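Local atomic coordinates of serine-rich Repeat Adhesion Glycoprotein (Srr1) (Streptococcus agalactiae, PDB entry 4MBO), a protein that probably acts as a surface adhesin of the bacterium, its binding region attaching to host fibrinogen. Residues 163-177 and 189-203. Numbering follows the deposited sequence.
Sequences VTEHTNVKTNVRSRI and YITQINPEGKEMYFA
Asn172 reaches off strand 169-177 into the loop that interrupts the partner strand and grips it with both ends of its amide. Asn172 OD1 takes the backbone N-H of Glu196 (N to OD1 2.9 Å) in a nearly straight bond, while ND2 donates to Asn194 OD1, which lies in the plane of the Asn172 amide; the two amide planes are turned 69° apart. Asn194 OD1 also accepts from Lys198 N, so one oxygen holds both Asn172 and Lys198, the residue just after the type I turn 194-197. Asn172 N donates weakly to Met200 SD at 3.6 Å. This is an antiparallel beta hairpin in the part of the chain that matches the C-terminal family of bacterial fibrinogen-binding adhesins; its return strand is interrupted by a loop, 194-199, before pairing resumes at Lys170 and Tyr201. Further along strand 169-177, Arg174, bent at chi3 (55°), turns its guanidinium edge to Gln192 OE1, which receives Arg174 NE at 3.1 Å and NH2 at 2.9 Å; Arg174 NH2 also makes a salt bridge to Asp242, NH1 donates to Asn159 O, and Gln192 NE2 goes to Thr241 O. On the reverse face of the hairpin Ser175 OG and Tyr189 OH hydrogen-bond at 2.7 Å. Tyr189 OH also bonds to Ser299 OG, and Ile177 CG1 sits at the ring edge. At the exposed end Lys198 NZ makes a long salt bridge to Glu165 OE1, with a water linking them, whereas Lys170 NZ meets Glu165 OE2 from above the carboxylate plane at 2.9 Å.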
loop_
_atom_site.group_PDB
_atom_site.type_symbol
_atom_site.label_atom_id
_atom_site.label_comp_id
_atom_site.label_asym_id
_atom_site.label_seq_id
_atom_site.Cartn_x
_atom_site.Cartn_y
_atom_site.Cartn_z
ATOM N N VAL A 163 19.043 1.538 10.983
ATOM C CA VAL A 163 19.455 1.521 12.385
ATOM C C VAL A 163 20.910 1.940 12.581
ATOM O O VAL A 163 21.779 1.519 11.833
ATOM C CB VAL A 163 19.353 0.080 12.933
ATOM C CG1 VAL A 163 19.754 0.005 14.405
ATOM C CG2 VAL A 163 17.963 -0.478 12.738
ATOM N N THR A 164 21.155 2.754 13.595
ATOM C CA THR A 164 22.498 3.131 13.998
ATOM C C THR A 164 22.599 2.769 15.479
ATOM O O THR A 164 21.743 3.154 16.280
ATOM C CB THR A 164 22.759 4.644 13.820
ATOM O OG1 THR A 164 22.769 4.959 12.416
ATOM C CG2 THR A 164 24.062 5.031 14.441
ATOM N N GLU A 165 23.615 1.984 15.837
ATOM C CA GLU A 165 23.809 1.564 17.226
ATOM C C GLU A 165 25.273 1.748 17.589
ATOM O O GLU A 165 26.101 0.863 17.369
ATOM C CB GLU A 165 23.347 0.112 17.455
ATOM C CG GLU A 165 23.533 -0.415 18.889
ATOM C CD GLU A 165 22.650 0.238 19.966
ATOM O OE1 GLU A 165 21.568 0.787 19.653
ATOM O OE2 GLU A 165 23.016 0.144 21.167
ATOM N N HIS A 166 25.583 2.924 18.103
ATOM C CA HIS A 166 26.917 3.254 18.580
ATOM C C HIS A 166 26.827 3.718 20.023
ATOM O O HIS A 166 25.739 3.991 20.563
ATOM C CB HIS A 166 27.578 4.367 17.760
ATOM C CG HIS A 166 27.859 3.995 16.340
ATOM N ND1 HIS A 166 28.176 4.930 15.379
ATOM C CD2 HIS A 166 27.790 2.807 15.696
ATOM C CE1 HIS A 166 28.350 4.325 14.216
ATOM N NE2 HIS A 166 28.118 3.035 14.379
ATOM N N THR A 167 27.982 3.851 20.657
ATOM C CA THR A 167 27.997 4.287 22.013
ATOM C C THR A 167 27.306 5.633 22.248
ATOM O O THR A 167 26.529 5.794 23.199
ATOM C CB THR A 167 29.456 4.340 22.524
ATOM O OG1 THR A 167 30.029 3.035 22.399
ATOM C CG2 THR A 167 29.501 4.784 23.938
ATOM N N ASN A 168 27.522 6.588 21.341
ATOM C CA ASN A 168 27.023 7.937 21.531
ATOM C C ASN A 168 25.704 8.293 20.809
ATOM O O ASN A 168 25.103 9.334 21.082
ATOM C CB ASN A 168 28.130 8.958 21.141
ATOM C CG ASN A 168 28.726 8.719 19.720
ATOM O OD1 ASN A 168 28.609 7.636 19.131
ATOM N ND2 ASN A 168 29.389 9.743 19.193
ATOM N N VAL A 169 25.327 7.434 19.875
ATOM C CA VAL A 169 24.160 7.613 19.014
ATOM C C VAL A 169 23.475 6.285 18.771
ATOM O O VAL A 169 24.075 5.347 18.231
ATOM C CB VAL A 169 24.606 8.239 17.653
ATOM C CG1 VAL A 169 23.516 8.154 16.603
ATOM C CG2 VAL A 169 25.091 9.659 17.883
ATOM N N LYS A 170 22.197 6.196 19.163
ATOM C CA LYS A 170 21.376 5.015 18.939
ATOM C C LYS A 170 20.070 5.548 18.354
ATOM O O LYS A 170 19.326 6.297 19.029
ATOM C CB LYS A 170 21.106 4.264 20.245
ATOM C CG LYS A 170 22.375 4.057 21.058
ATOM C CD LYS A 170 22.086 3.454 22.437
ATOM C CE LYS A 170 23.354 3.283 23.251
ATOM N NZ LYS A 170 24.322 2.355 22.614
ATOM N N THR A 171 19.816 5.197 17.105
ATOM C CA THR A 171 18.629 5.664 16.424
ATOM C C THR A 171 18.111 4.598 15.475
ATOM O O THR A 171 18.840 3.693 15.083
ATOM C CB THR A 171 18.894 6.958 15.611
ATOM O OG1 THR A 171 19.944 6.722 14.665
ATOM C CG2 THR A 171 19.316 8.120 16.480
ATOM N N ASN A 172 16.832 4.676 15.131
ATOM C CA ASN A 172 16.266 3.815 14.096
ATOM C C ASN A 172 15.000 4.452 13.535
ATOM O O ASN A 172 14.263 5.083 14.253
ATOM C CB ASN A 172 16.039 2.358 14.530
ATOM C CG ASN A 172 14.940 2.182 15.562
ATOM O OD1 ASN A 172 13.828 1.821 15.200
ATOM N ND2 ASN A 172 15.255 2.413 16.838
ATOM N N VAL A 173 14.770 4.277 12.230
ATOM C CA VAL A 173 13.681 4.945 11.526
ATOM C C VAL A 173 13.316 4.193 10.254
ATOM O O VAL A 173 14.149 3.463 9.667
ATOM C CB VAL A 173 14.116 6.416 11.186
ATOM C CG1 VAL A 173 15.178 6.411 10.074
ATOM C CG2 VAL A 173 12.943 7.315 10.799
ATOM N N ARG A 174 12.085 4.389 9.807
ATOM C CA ARG A 174 11.613 3.829 8.529
ATOM C C ARG A 174 10.496 4.695 7.991
ATOM O O ARG A 174 9.769 5.296 8.767
ATOM C CB ARG A 174 11.165 2.368 8.688
ATOM C CG ARG A 174 10.737 1.714 7.393
ATOM C CD ARG A 174 10.506 0.214 7.555
ATOM N NE ARG A 174 9.544 -0.063 8.623
ATOM C CZ ARG A 174 9.184 -1.288 9.011
ATOM N NH1 ARG A 174 9.677 -2.354 8.386
ATOM N NH2 ARG A 174 8.334 -1.444 10.024
ATOM N N SER A 175 10.357 4.805 6.673
ATOM C CA SER A 175 9.261 5.562 6.103
ATOM C C SER A 175 8.728 4.866 4.877
ATOM O O SER A 175 9.383 3.991 4.369
ATOM C CB SER A 175 9.695 6.967 5.777
ATOM O OG SER A 175 10.692 6.936 4.748
ATOM N N ARG A 176 7.538 5.245 4.445
ATOM C CA ARG A 176 6.893 4.610 3.291
ATOM C C ARG A 176 5.791 5.471 2.713
ATOM O O ARG A 176 5.026 6.075 3.437
ATOM C CB ARG A 176 6.308 3.273 3.781
ATOM C CG ARG A 176 5.826 2.332 2.715
ATOM C CD ARG A 176 5.433 0.986 3.337
ATOM N NE ARG A 176 5.276 0.055 2.245
ATOM C CZ ARG A 176 4.131 -0.313 1.710
ATOM N NH1 ARG A 176 4.169 -1.084 0.642
ATOM N NH2 ARG A 176 2.961 0.093 2.193
ATOM N N ILE A 177 5.691 5.527 1.374
ATOM C CA ILE A 177 4.559 6.105 0.739
ATOM C C ILE A 177 3.593 4.932 0.702
ATOM O O ILE A 177 3.839 3.911 0.019
ATOM C CB ILE A 177 4.882 6.600 -0.678
ATOM C CG1 ILE A 177 5.878 7.749 -0.577
ATOM C CG2 ILE A 177 3.605 6.981 -1.367
ATOM C CD1 ILE A 177 6.372 8.310 -1.890
ATOM N N TYR A 189 2.589 9.793 3.144
ATOM C CA TYR A 189 3.937 9.390 3.462
ATOM C C TYR A 189 4.018 9.267 4.966
ATOM O O TYR A 189 3.888 10.266 5.701
ATOM C CB TYR A 189 4.922 10.475 2.930
ATOM C CG TYR A 189 6.373 10.237 3.301
ATOM C CD1 TYR A 189 7.094 9.201 2.734
ATOM C CD2 TYR A 189 7.033 11.064 4.198
ATOM C CE1 TYR A 189 8.428 8.981 3.041
ATOM C CE2 TYR A 189 8.359 10.853 4.506
ATOM C CZ TYR A 189 9.063 9.823 3.929
ATOM O OH TYR A 189 10.398 9.580 4.247
ATOM N N ILE A 190 4.294 8.073 5.422
ATOM C CA ILE A 190 4.330 7.790 6.846
ATOM C C ILE A 190 5.729 7.441 7.321
ATOM O O ILE A 190 6.465 6.696 6.657
ATOM C CB ILE A 190 3.349 6.669 7.204
ATOM C CG1 ILE A 190 1.943 7.093 6.821
ATOM C CG2 ILE A 190 3.420 6.373 8.707
ATOM C CD1 ILE A 190 0.853 6.147 7.270
ATOM N N THR A 191 6.100 8.019 8.470
ATOM C CA THR A 191 7.366 7.805 9.088
ATOM C C THR A 191 7.198 7.142 10.441
ATOM O O THR A 191 6.398 7.620 11.273
ATOM C CB THR A 191 8.112 9.149 9.289
ATOM O OG1 THR A 191 8.332 9.765 7.999
ATOM C CG2 THR A 191 9.466 8.911 9.906
ATOM N N GLN A 192 7.926 6.047 10.656
ATOM C CA GLN A 192 7.961 5.391 11.965
ATOM C C GLN A 192 9.264 5.776 12.653
ATOM O O GLN A 192 10.353 5.593 12.103
ATOM C CB GLN A 192 7.888 3.895 11.860
ATOM C CG GLN A 192 6.587 3.398 11.265
ATOM C CD GLN A 192 6.630 1.906 10.993
ATOM O OE1 GLN A 192 7.710 1.332 10.732
ATOM N NE2 GLN A 192 5.461 1.270 11.005
ATOM N N ILE A 193 9.134 6.337 13.851
ATOM C CA ILE A 193 10.266 6.723 14.677
ATOM C C ILE A 193 10.377 5.642 15.759
ATOM O O ILE A 193 9.439 5.381 16.497
ATOM C CB ILE A 193 10.057 8.121 15.286
ATOM C CG1 ILE A 193 10.111 9.192 14.180
ATOM C CG2 ILE A 193 11.053 8.439 16.385
ATOM C CD1 ILE A 193 8.779 9.536 13.622
ATOM N N ASN A 194 11.533 4.986 15.831
ATOM C CA ASN A 194 11.745 3.848 16.715
ATOM C C ASN A 194 10.851 2.648 16.378
ATOM O O ASN A 194 10.254 2.042 17.268
ATOM C CB ASN A 194 11.607 4.214 18.202
ATOM C CG ASN A 194 12.223 3.150 19.133
ATOM O OD1 ASN A 194 13.017 2.297 18.712
ATOM N ND2 ASN A 194 11.838 3.192 20.399
ATOM N N PRO A 195 10.795 2.258 15.101
ATOM C CA PRO A 195 10.007 1.066 14.783
ATOM C C PRO A 195 10.542 -0.235 15.420
ATOM O O PRO A 195 9.794 -1.222 15.572
ATOM C CB PRO A 195 10.114 0.975 13.250
ATOM C CG PRO A 195 11.337 1.703 12.899
ATOM C CD PRO A 195 11.388 2.857 13.890
ATOM N N GLU A 196 11.827 -0.265 15.738
ATOM C CA GLU A 196 12.449 -1.442 16.346
ATOM C C GLU A 196 12.157 -1.606 17.853
ATOM O O GLU A 196 12.428 -2.658 18.439
ATOM C CB GLU A 196 13.974 -1.391 16.137
ATOM C CG GLU A 196 14.409 -1.385 14.682
ATOM C CD GLU A 196 14.402 -2.760 14.074
ATOM O OE1 GLU A 196 15.271 -3.566 14.477
ATOM O OE2 GLU A 196 13.545 -3.039 13.207
ATOM N N GLY A 197 11.628 -0.567 18.478
ATOM C CA GLY A 197 11.354 -0.626 19.915
ATOM C C GLY A 197 12.637 -0.814 20.714
ATOM O O GLY A 197 12.734 -1.731 21.544
ATOM N N LYS A 198 13.610 0.059 20.453
ATOM C CA LYS A 198 14.908 0.064 21.130
ATOM C C LYS A 198 15.091 1.399 21.834
ATOM O O LYS A 198 14.357 2.349 21.583
ATOM C CB LYS A 198 16.051 -0.064 20.113
ATOM C CG LYS A 198 15.967 -1.226 19.136
ATOM C CD LYS A 198 17.087 -1.163 18.083
ATOM C CE LYS A 198 18.475 -1.233 18.718
ATOM N NZ LYS A 198 19.601 -1.366 17.742
ATOM N N GLU A 199 16.064 1.488 22.732
ATOM C CA GLU A 199 16.376 2.792 23.286
ATOM C C GLU A 199 16.957 3.640 22.142
ATOM O O GLU A 199 17.757 3.136 21.329
ATOM C CB GLU A 199 17.406 2.684 24.396
ATOM C CG GLU A 199 16.882 1.972 25.639
ATOM C CD GLU A 199 15.736 2.730 26.327
ATOM O OE1 GLU A 199 15.788 3.985 26.322
ATOM O OE2 GLU A 199 14.804 2.084 26.899
ATOM N N MET A 200 16.548 4.899 22.077
ATOM C CA MET A 200 17.139 5.870 21.146
ATOM C C MET A 200 17.822 6.904 22.029
ATOM O O MET A 200 17.297 7.280 23.070
ATOM C CB MET A 200 16.137 6.498 20.186
ATOM C CG MET A 200 15.401 5.448 19.365
ATOM S SD MET A 200 14.841 6.052 17.767
ATOM C CE MET A 200 14.023 7.524 18.304
ATOM N N TYR A 201 18.991 7.347 21.608
ATOM C CA TYR A 201 19.817 8.183 22.439
ATOM C C TYR A 201 20.869 8.971 21.689
ATOM O O TYR A 201 21.504 8.443 20.768
ATOM C CB TYR A 201 20.526 7.235 23.418
ATOM C CG TYR A 201 21.681 7.758 24.253
ATOM C CD1 TYR A 201 21.445 8.544 25.383
ATOM C CD2 TYR A 201 22.995 7.363 23.996
ATOM C CE1 TYR A 201 22.475 8.975 26.192
ATOM C CE2 TYR A 201 24.044 7.795 24.814
ATOM C CZ TYR A 201 23.773 8.597 25.901
ATOM O OH TYR A 201 24.801 9.015 26.717
ATOM N N PHE A 202 21.056 10.206 22.129
ATOM C CA PHE A 202 22.167 11.058 21.729
ATOM C C PHE A 202 22.862 11.448 23.030
ATOM O O PHE A 202 22.225 11.999 23.933
ATOM C CB PHE A 202 21.761 12.393 21.069
ATOM C CG PHE A 202 21.294 12.302 19.648
ATOM C CD1 PHE A 202 21.532 11.194 18.850
ATOM C CD2 PHE A 202 20.709 13.414 19.057
ATOM C CE1 PHE A 202 21.132 11.167 17.533
ATOM C CE2 PHE A 202 20.341 13.412 17.717
ATOM C CZ PHE A 202 20.534 12.271 16.953
ATOM N N ALA A 203 24.151 11.172 23.121
ATOM C CA ALA A 203 24.938 11.515 24.317
ATOM C C ALA A 203 25.016 13.011 24.541
ATOM O O ALA A 203 24.795 13.800 23.607
ATOM C CB ALA A 203 26.348 10.944 24.186
HETATM O O HOH W 1 19.891 1.504 17.715
HETATM O O HOH W 2 19.475 0.981 21.371
HETATM O O HOH W 3 17.775 2.919 18.291
#